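Long-range contact in 303aa long hypothetical esterase (Sulfolobus tokodaii, PDB 3AIN), which hydrolyses carboxylic esters, as a thermostable carboxylesterase of the hormone-sensitive-lipase-like group with an alpha/beta hydrolase fold: residues 141-152 and 179-190. The protein carries 1 engineered substitution. Sequence-based numbering, arbitrary orientation.
Sequences VVDSFDALKWVY and TAILSKKENIKL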
ATOM      1  N   VAL A 141       0.404  28.354   4.031  1.00 11.78           N
ATOM      2  CA  VAL A 141      -0.056  28.112   2.670  1.00 10.96           C
ATOM      3  C   VAL A 141       0.710  28.975   1.667  1.00 12.52           C
ATOM      4  O   VAL A 141       1.104  28.504   0.585  1.00 14.10           O
ATOM      5  CB  VAL A 141      -1.561  28.418   2.563  1.00 10.93           C
ATOM      6  CG1 VAL A 141      -2.038  28.306   1.114  1.00 12.48           C
ATOM      7  CG2 VAL A 141      -2.321  27.464   3.462  1.00 14.26           C
ATOM      8  N   VAL A 142       0.865  30.253   2.002  1.00 12.49           N
ATOM      9  CA  VAL A 142       1.604  31.150   1.118  1.00 15.42           C
ATOM     10  C   VAL A 142       3.022  30.604   0.882  1.00 13.27           C
ATOM     11  O   VAL A 142       3.479  30.529  -0.253  1.00 15.64           O
ATOM     12  CB  VAL A 142       1.679  32.576   1.704  1.00 16.09           C
ATOM     13  CG1 VAL A 142       2.667  33.441   0.889  1.00 17.34           C
ATOM     14  CG2 VAL A 142       0.294  33.235   1.707  1.00 18.50           C
ATOM     15  N   ASP A 143       3.733  30.280   1.969  1.00 13.21           N
ATOM     16  CA  ASP A 143       5.070  29.705   1.838  1.00 12.73           C
ATOM     17  C   ASP A 143       5.079  28.393   1.055  1.00 13.68           C
ATOM     18  O   ASP A 143       5.985  28.135   0.260  1.00 12.01           O
ATOM     19  CB  ASP A 143       5.709  29.473   3.207  1.00 12.92           C
ATOM     20  CG  ASP A 143       6.033  30.757   3.924  1.00 18.53           C
ATOM     21  OD1 ASP A 143       5.776  31.839   3.366  1.00 17.22           O
ATOM     22  OD2 ASP A 143       6.483  30.671   5.084  1.00 17.02           O
ATOM     23  N   SER A 144       4.131  27.510   1.350  1.00 14.81           N
ATOM     24  CA  SER A 144       4.112  26.217   0.659  1.00 10.98           C
ATOM     25  C   SER A 144       3.919  26.351  -0.834  1.00 12.76           C
ATOM     26  O   SER A 144       4.601  25.680  -1.615  1.00 12.59           O
ATOM     27  CB  SER A 144       3.063  25.283   1.283  1.00  9.60           C
ATOM     28  OG  SER A 144       3.386  25.038   2.661  1.00 10.84           O
ATOM     29  N   PHE A 145       3.036  27.266  -1.242  1.00 12.76           N
ATOM     30  CA  PHE A 145       2.775  27.462  -2.667  1.00 14.16           C
ATOM     31  C   PHE A 145       3.967  28.196  -3.297  1.00 13.45           C
ATOM     32  O   PHE A 145       4.383  27.867  -4.395  1.00 15.60           O
ATOM     33  CB  PHE A 145       1.504  28.295  -2.869  1.00 13.70           C
ATOM     34  CG  PHE A 145       1.168  28.519  -4.300  1.00 16.96           C
ATOM     35  CD1 PHE A 145       1.000  27.432  -5.142  1.00 21.13           C
ATOM     36  CD2 PHE A 145       1.428  29.752  -4.869  1.00 21.71           C
ATOM     37  CE1 PHE A 145       0.819  27.618  -6.514  1.00 24.17           C
ATOM     38  CE2 PHE A 145       1.182  29.963  -6.225  1.00 32.34           C
ATOM     39  CZ  PHE A 145       0.931  28.883  -7.052  1.00 30.72           C
ATOM     40  N   ASP A 146       4.478  29.203  -2.606  1.00 15.74           N
ATOM     41  CA  ASP A 146       5.618  29.982  -3.144  1.00 15.58           C
ATOM     42  C   ASP A 146       6.799  29.031  -3.372  1.00 17.92           C
ATOM     43  O   ASP A 146       7.491  29.122  -4.392  1.00 16.49           O
ATOM     44  CB  ASP A 146       6.053  31.079  -2.162  1.00 16.55           C
ATOM     45  CG  ASP A 146       5.107  32.283  -2.153  1.00 17.15           C
ATOM     46  OD1 ASP A 146       4.176  32.340  -2.991  1.00 17.75           O
ATOM     47  OD2 ASP A 146       5.278  33.143  -1.279  1.00 19.86           O
ATOM     48  N   ALA A 147       7.046  28.131  -2.417  1.00 14.19           N
ATOM     49  CA  ALA A 147       8.116  27.125  -2.602  1.00 11.97           C
ATOM     50  C   ALA A 147       7.851  26.214  -3.790  1.00 15.53           C
ATOM     51  O   ALA A 147       8.768  25.924  -4.570  1.00 13.75           O
ATOM     52  CB  ALA A 147       8.319  26.295  -1.289  1.00 14.46           C
ATOM     53  N   LEU A 148       6.629  25.726  -3.942  1.00 12.22           N
ATOM     54  CA  LEU A 148       6.352  24.865  -5.069  1.00 12.99           C
ATOM     55  C   LEU A 148       6.578  25.579  -6.400  1.00 13.21           C
ATOM     56  O   LEU A 148       7.154  25.085  -7.243  1.00 14.40           O
ATOM     57  CB  LEU A 148       4.934  24.336  -5.004  1.00 20.00           C
ATOM     58  CG  LEU A 148       4.418  23.414  -6.091  1.00 20.00           C
ATOM     59  CD1 LEU A 148       4.151  24.228  -7.256  1.00 20.00           C
ATOM     60  CD2 LEU A 148       5.375  22.351  -6.441  1.00 20.00           C
ATOM     61  N   LYS A 149       6.045  26.767  -6.510  1.00 15.16           N
ATOM     62  CA  LYS A 149       6.160  27.523  -7.737  1.00 17.34           C
ATOM     63  C   LYS A 149       7.624  27.786  -8.064  1.00 16.07           C
ATOM     64  O   LYS A 149       8.015  27.657  -9.134  1.00 17.17           O
ATOM     65  CB  LYS A 149       5.394  28.836  -7.642  1.00 19.80           C
ATOM     66  CG  LYS A 149       5.509  29.760  -8.817  1.00 23.32           C
ATOM     67  CD  LYS A 149       4.640  31.017  -8.569  1.00 30.42           C
ATOM     68  CE  LYS A 149       5.202  32.015  -7.500  1.00 48.35           C
ATOM     69  NZ  LYS A 149       4.586  32.185  -6.085  1.00 31.51           N
ATOM     70  N   TRP A 150       8.395  28.176  -7.075  1.00 15.92           N
ATOM     71  CA  TRP A 150       9.810  28.349  -7.303  1.00 15.58           C
ATOM     72  C   TRP A 150      10.469  27.042  -7.744  1.00 17.68           C
ATOM     73  O   TRP A 150      11.262  27.023  -8.640  1.00 17.88           O
ATOM     74  CB  TRP A 150      10.506  28.931  -6.064  1.00 16.68           C
ATOM     75  CG  TRP A 150      11.968  29.243  -6.251  1.00 16.63           C
ATOM     76  CD1 TRP A 150      12.508  30.434  -6.615  1.00 18.27           C
ATOM     77  CD2 TRP A 150      13.068  28.354  -6.069  1.00 15.84           C
ATOM     78  NE1 TRP A 150      13.870  30.341  -6.678  1.00 15.90           N
ATOM     79  CE2 TRP A 150      14.234  29.067  -6.368  1.00 14.85           C
ATOM     80  CE3 TRP A 150      13.178  27.019  -5.748  1.00 16.20           C
ATOM     81  CZ2 TRP A 150      15.463  28.494  -6.302  1.00 18.18           C
ATOM     82  CZ3 TRP A 150      14.394  26.467  -5.682  1.00 18.15           C
ATOM     83  CH2 TRP A 150      15.528  27.198  -5.938  1.00 22.88           C
ATOM     84  N   VAL A 151      10.148  25.942  -7.065  1.00 14.42           N
ATOM     85  CA  VAL A 151      10.750  24.682  -7.504  1.00 14.16           C
ATOM     86  C   VAL A 151      10.366  24.328  -8.945  1.00 12.96           C
ATOM     87  O   VAL A 151      11.199  23.872  -9.726  1.00 15.99           O
ATOM     88  CB  VAL A 151      10.419  23.495  -6.542  1.00 14.17           C
ATOM     89  CG1 VAL A 151      10.914  22.185  -7.141  1.00 15.80           C
ATOM     90  CG2 VAL A 151      11.117  23.726  -5.208  1.00 12.85           C
ATOM     91  N   TYR A 152       9.095  24.536  -9.298  1.00 13.30           N
ATOM     92  CA  TYR A 152       8.604  24.198 -10.623  1.00 16.10           C
ATOM     93  C   TYR A 152       9.374  25.034 -11.658  1.00 16.92           C
ATOM     94  O   TYR A 152       9.694  24.553 -12.741  1.00 20.71           O
ATOM     95  CB  TYR A 152       7.114  24.547 -10.718  1.00 15.16           C
ATOM     96  CG  TYR A 152       6.449  24.173 -12.026  1.00 18.84           C
ATOM     97  CD1 TYR A 152       6.035  22.865 -12.273  1.00 21.24           C
ATOM     98  CD2 TYR A 152       6.088  25.157 -12.932  1.00 23.24           C
ATOM     99  CE1 TYR A 152       5.343  22.538 -13.434  1.00 24.45           C
ATOM    100  CE2 TYR A 152       5.413  24.836 -14.103  1.00 25.18           C
ATOM    101  CZ  TYR A 152       5.006  23.543 -14.323  1.00 31.68           C
ATOM    102  OH  TYR A 152       4.285  23.250 -15.460  1.00 35.14           O
ATOM    103  N   THR A 179      -1.738  23.262  -1.975  1.00 13.20           N
ATOM    104  CA  THR A 179      -0.757  23.668  -2.995  1.00 13.14           C
ATOM    105  C   THR A 179      -1.114  23.136  -4.371  1.00 14.98           C
ATOM    106  O   THR A 179      -1.049  23.870  -5.368  1.00 13.96           O
ATOM    107  CB  THR A 179       0.662  23.200  -2.599  1.00 12.26           C
ATOM    108  OG1 THR A 179       1.044  23.924  -1.419  1.00 15.23           O
ATOM    109  CG2 THR A 179       1.654  23.540  -3.685  1.00 15.24           C
ATOM    110  N   ALA A 180      -1.585  21.889  -4.419  1.00 12.59           N
ATOM    111  CA  ALA A 180      -2.060  21.335  -5.679  1.00 13.59           C
ATOM    112  C   ALA A 180      -3.275  22.076  -6.240  1.00 15.59           C
ATOM    113  O   ALA A 180      -3.310  22.362  -7.443  1.00 15.92           O
ATOM    114  CB  ALA A 180      -2.351  19.849  -5.550  1.00 11.52           C
ATOM    115  N   ILE A 181      -4.203  22.474  -5.374  1.00 14.27           N
ATOM    116  CA  ILE A 181      -5.363  23.265  -5.821  1.00 13.52           C
ATOM    117  C   ILE A 181      -4.890  24.606  -6.374  1.00 14.26           C
ATOM    118  O   ILE A 181      -5.360  25.049  -7.425  1.00 16.42           O
ATOM    119  CB  ILE A 181      -6.399  23.469  -4.698  1.00 15.32           C
ATOM    120  CG1 ILE A 181      -7.066  22.116  -4.380  1.00 11.66           C
ATOM    121  CG2 ILE A 181      -7.495  24.505  -5.121  1.00 14.75           C
ATOM    122  CD1 ILE A 181      -7.621  22.040  -2.991  1.00 11.88           C
ATOM    123  N   LEU A 182      -4.001  25.268  -5.640  1.00 14.07           N
ATOM    124  CA  LEU A 182      -3.522  26.595  -6.068  1.00 16.08           C
ATOM    125  C   LEU A 182      -2.722  26.532  -7.370  1.00 18.67           C
ATOM    126  O   LEU A 182      -2.723  27.493  -8.142  1.00 18.58           O
ATOM    127  CB  LEU A 182      -2.679  27.243  -4.969  1.00 15.92           C
ATOM    128  CG  LEU A 182      -3.438  27.651  -3.706  1.00 18.97           C
ATOM    129  CD1 LEU A 182      -2.481  28.021  -2.571  1.00 16.24           C
ATOM    130  CD2 LEU A 182      -4.470  28.755  -3.949  1.00 21.70           C
ATOM    131  N   SER A 183      -2.039  25.409  -7.590  1.00 15.77           N
ATOM    132  CA  SER A 183      -1.233  25.179  -8.799  1.00 19.05           C
ATOM    133  C   SER A 183      -2.108  25.056 -10.041  1.00 27.20           C
ATOM    134  O   SER A 183      -1.788  25.593 -11.105  1.00 21.30           O
ATOM    135  CB  SER A 183      -0.371  23.913  -8.631  1.00 20.10           C
ATOM    136  OG  SER A 183       0.574  24.070  -7.579  1.00 23.69           O
ATOM    137  N   LYS A 184      -3.254  24.407  -9.890  1.00 28.61           N
ATOM    138  CA  LYS A 184      -4.196  24.281 -10.995  1.00 32.07           C
ATOM    139  C   LYS A 184      -4.625  25.668 -11.478  1.00 34.01           C
ATOM    140  O   LYS A 184      -4.585  25.968 -12.679  1.00 33.47           O
ATOM    141  CB  LYS A 184      -5.406  23.443 -10.559  1.00 30.46           C
ATOM    142  CG  LYS A 184      -6.718  23.870 -11.170  1.00 38.53           C
ATOM    143  CD  LYS A 184      -7.768  22.784 -10.993  1.00 34.77           C
ATOM    144  CE  LYS A 184      -8.649  23.062  -9.791  1.00 29.92           C
ATOM    145  NZ  LYS A 184     -10.021  22.451  -9.959  1.00 23.96           N
ATOM    146  N   LYS A 185      -4.801  26.570 -10.521  1.00 35.36           N
ATOM    147  CA  LYS A 185      -5.309  27.901 -10.799  1.00 35.75           C
ATOM    148  C   LYS A 185      -4.293  28.733 -11.567  1.00 37.26           C
ATOM    149  O   LYS A 185      -4.670  29.610 -12.336  1.00 36.15           O
ATOM    150  CB  LYS A 185      -5.688  28.609  -9.498  1.00 37.23           C
ATOM    151  CG  LYS A 185      -6.605  27.796  -8.593  1.00 38.26           C
ATOM    152  CD  LYS A 185      -6.850  28.517  -7.269  1.00 47.54           C
ATOM    153  CE  LYS A 185      -8.244  29.116  -7.203  1.00 59.82           C
ATOM    154  NZ  LYS A 185      -9.222  28.173  -6.588  1.00 62.08           N
ATOM    155  N   GLU A 186      -3.017  28.358 -11.460  1.00 33.31           N
ATOM    156  CA  GLU A 186      -1.933  29.060 -12.139  1.00 31.26           C
ATOM    157  C   GLU A 186      -1.337  28.282 -13.306  1.00 31.83           C
ATOM    158  O   GLU A 186      -0.176  28.497 -13.647  1.00 30.77           O
ATOM    159  CB  GLU A 186      -0.806  29.383 -11.157  1.00 31.05           C
ATOM    160  CG  GLU A 186      -1.280  30.047  -9.890  1.00 35.59           C
ATOM    161  CD  GLU A 186      -0.573  31.351  -9.627  1.00 45.52           C
ATOM    162  OE1 GLU A 186       0.563  31.517 -10.116  1.00 44.93           O
ATOM    163  OE2 GLU A 186      -1.119  32.170  -8.860  1.00 48.03           O
ATOM    164  N   ASN A 187      -2.067  27.278 -13.794  1.00 30.33           N
ATOM    165  CA  ASN A 187      -1.592  26.376 -14.849  1.00 32.24           C
ATOM    166  C   ASN A 187      -0.233  25.715 -14.594  1.00 30.59           C
ATOM    167  O   ASN A 187       0.549  25.502 -15.518  1.00 29.63           O
ATOM    168  CB  ASN A 187      -1.618  27.057 -16.229  1.00 34.19           C
ATOM    169  CG  ASN A 187      -1.916  26.073 -17.360  1.00 44.43           C
ATOM    170  OD1 ASN A 187      -1.739  26.387 -18.540  1.00 52.12           O
ATOM    171  ND2 ASN A 187      -2.305  24.856 -16.995  1.00 51.90           N
ATOM    172  N   ILE A 188       0.039  25.372 -13.339  1.00 24.17           N
ATOM    173  CA  ILE A 188       1.252  24.642 -13.006  1.00 20.70           C
ATOM    174  C   ILE A 188       0.879  23.179 -12.955  1.00 22.48           C
ATOM    175  O   ILE A 188      -0.108  22.831 -12.306  1.00 23.58           O
ATOM    176  CB  ILE A 188       1.774  25.054 -11.621  1.00 18.66           C
ATOM    177  CG1 ILE A 188       2.320  26.481 -11.668  1.00 25.03           C
ATOM    178  CG2 ILE A 188       2.805  24.045 -11.100  1.00 21.55           C
ATOM    179  CD1 ILE A 188       2.541  27.071 -10.283  1.00 26.92           C
ATOM    180  N   LYS A 189       1.516  22.378 -13.807  1.00 23.29           N
ATOM    181  CA  LYS A 189       1.077  21.016 -14.064  1.00 24.11           C
ATOM    182  C   LYS A 189       1.946  20.052 -13.265  1.00 23.30           C
ATOM    183  O   LYS A 189       3.026  19.674 -13.705  1.00 23.19           O
ATOM    184  CB  LYS A 189       1.181  20.685 -15.559  1.00 31.40           C
ATOM    185  CG  LYS A 189       0.204  21.464 -16.427  1.00 36.91           C
ATOM    186  CD  LYS A 189       0.809  21.812 -17.783  1.00 48.62           C
ATOM    187  CE  LYS A 189       0.114  23.025 -18.393  1.00 51.98           C
ATOM    188  NZ  LYS A 189      -0.354  22.756 -19.779  1.00 58.74           N
ATOM    189  N   LEU A 190       1.442  19.629 -12.108  1.00 18.18           N
ATOM    190  CA  LEU A 190       2.150  18.675 -11.266  1.00 14.64           C
ATOM    191  C   LEU A 190       1.857  17.237 -11.694  1.00 15.59           C
ATOM    192  O   LEU A 190       0.750  16.935 -12.142  1.00 17.73           O
ATOM    193  CB  LEU A 190       1.668  18.855  -9.823  1.00 15.99           C
ATOM    194  CG  LEU A 190       1.783  20.274  -9.284  1.00 19.34           C
ATOM    195  CD1 LEU A 190       1.178  20.324  -7.864  1.00 21.26           C
ATOM    196  CD2 LEU A 190       3.254  20.650  -9.252  1.00 25.96           C
TER
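Two helices packed on one side of the alpha/beta hydrolase sheet meet where Phe145 and Leu148 of helix 139-153 face Thr179, Leu182 and Ser183 of helix 171-185. Their local axes approach to 9.7 Å at a crossing angle of -56°. With CG anti to the backbone N (chi1 -179°), the Phe145 ring reaches across to Leu182, whose CB makes an off-centre CH-pi contact 4.1 Å from the ring centroid. At the ring's edge, in plane, Ser183 OG lies 3.7 Å from Phe145 CE1; this hydroxyl donates to Thr179 O from above the carbonyl plane, while Ser183 N reaches that oxygen from the opposite face. Leu148 CB rests 3.6 Å from Thr179 CG2, and both side chains also touch Tyr96 and Val166 of the central strands. Helix 171-185, which follows the probable nucleophile elbow around Ser170, ends in a Schellman motif: Asn187, at positive phi, is the C-prime residue, and Ser183 O accepts from Ile188 N and Lys184 O from Asn187 N. The same turn brings Ile188 CG2 over the centre of one Tyr152 face, 3.6 Å from the ring centroid. Tyr152 OH accepts a weak but nearly straight hydrogen bond from Lys189 N (3.3 Å, 173°).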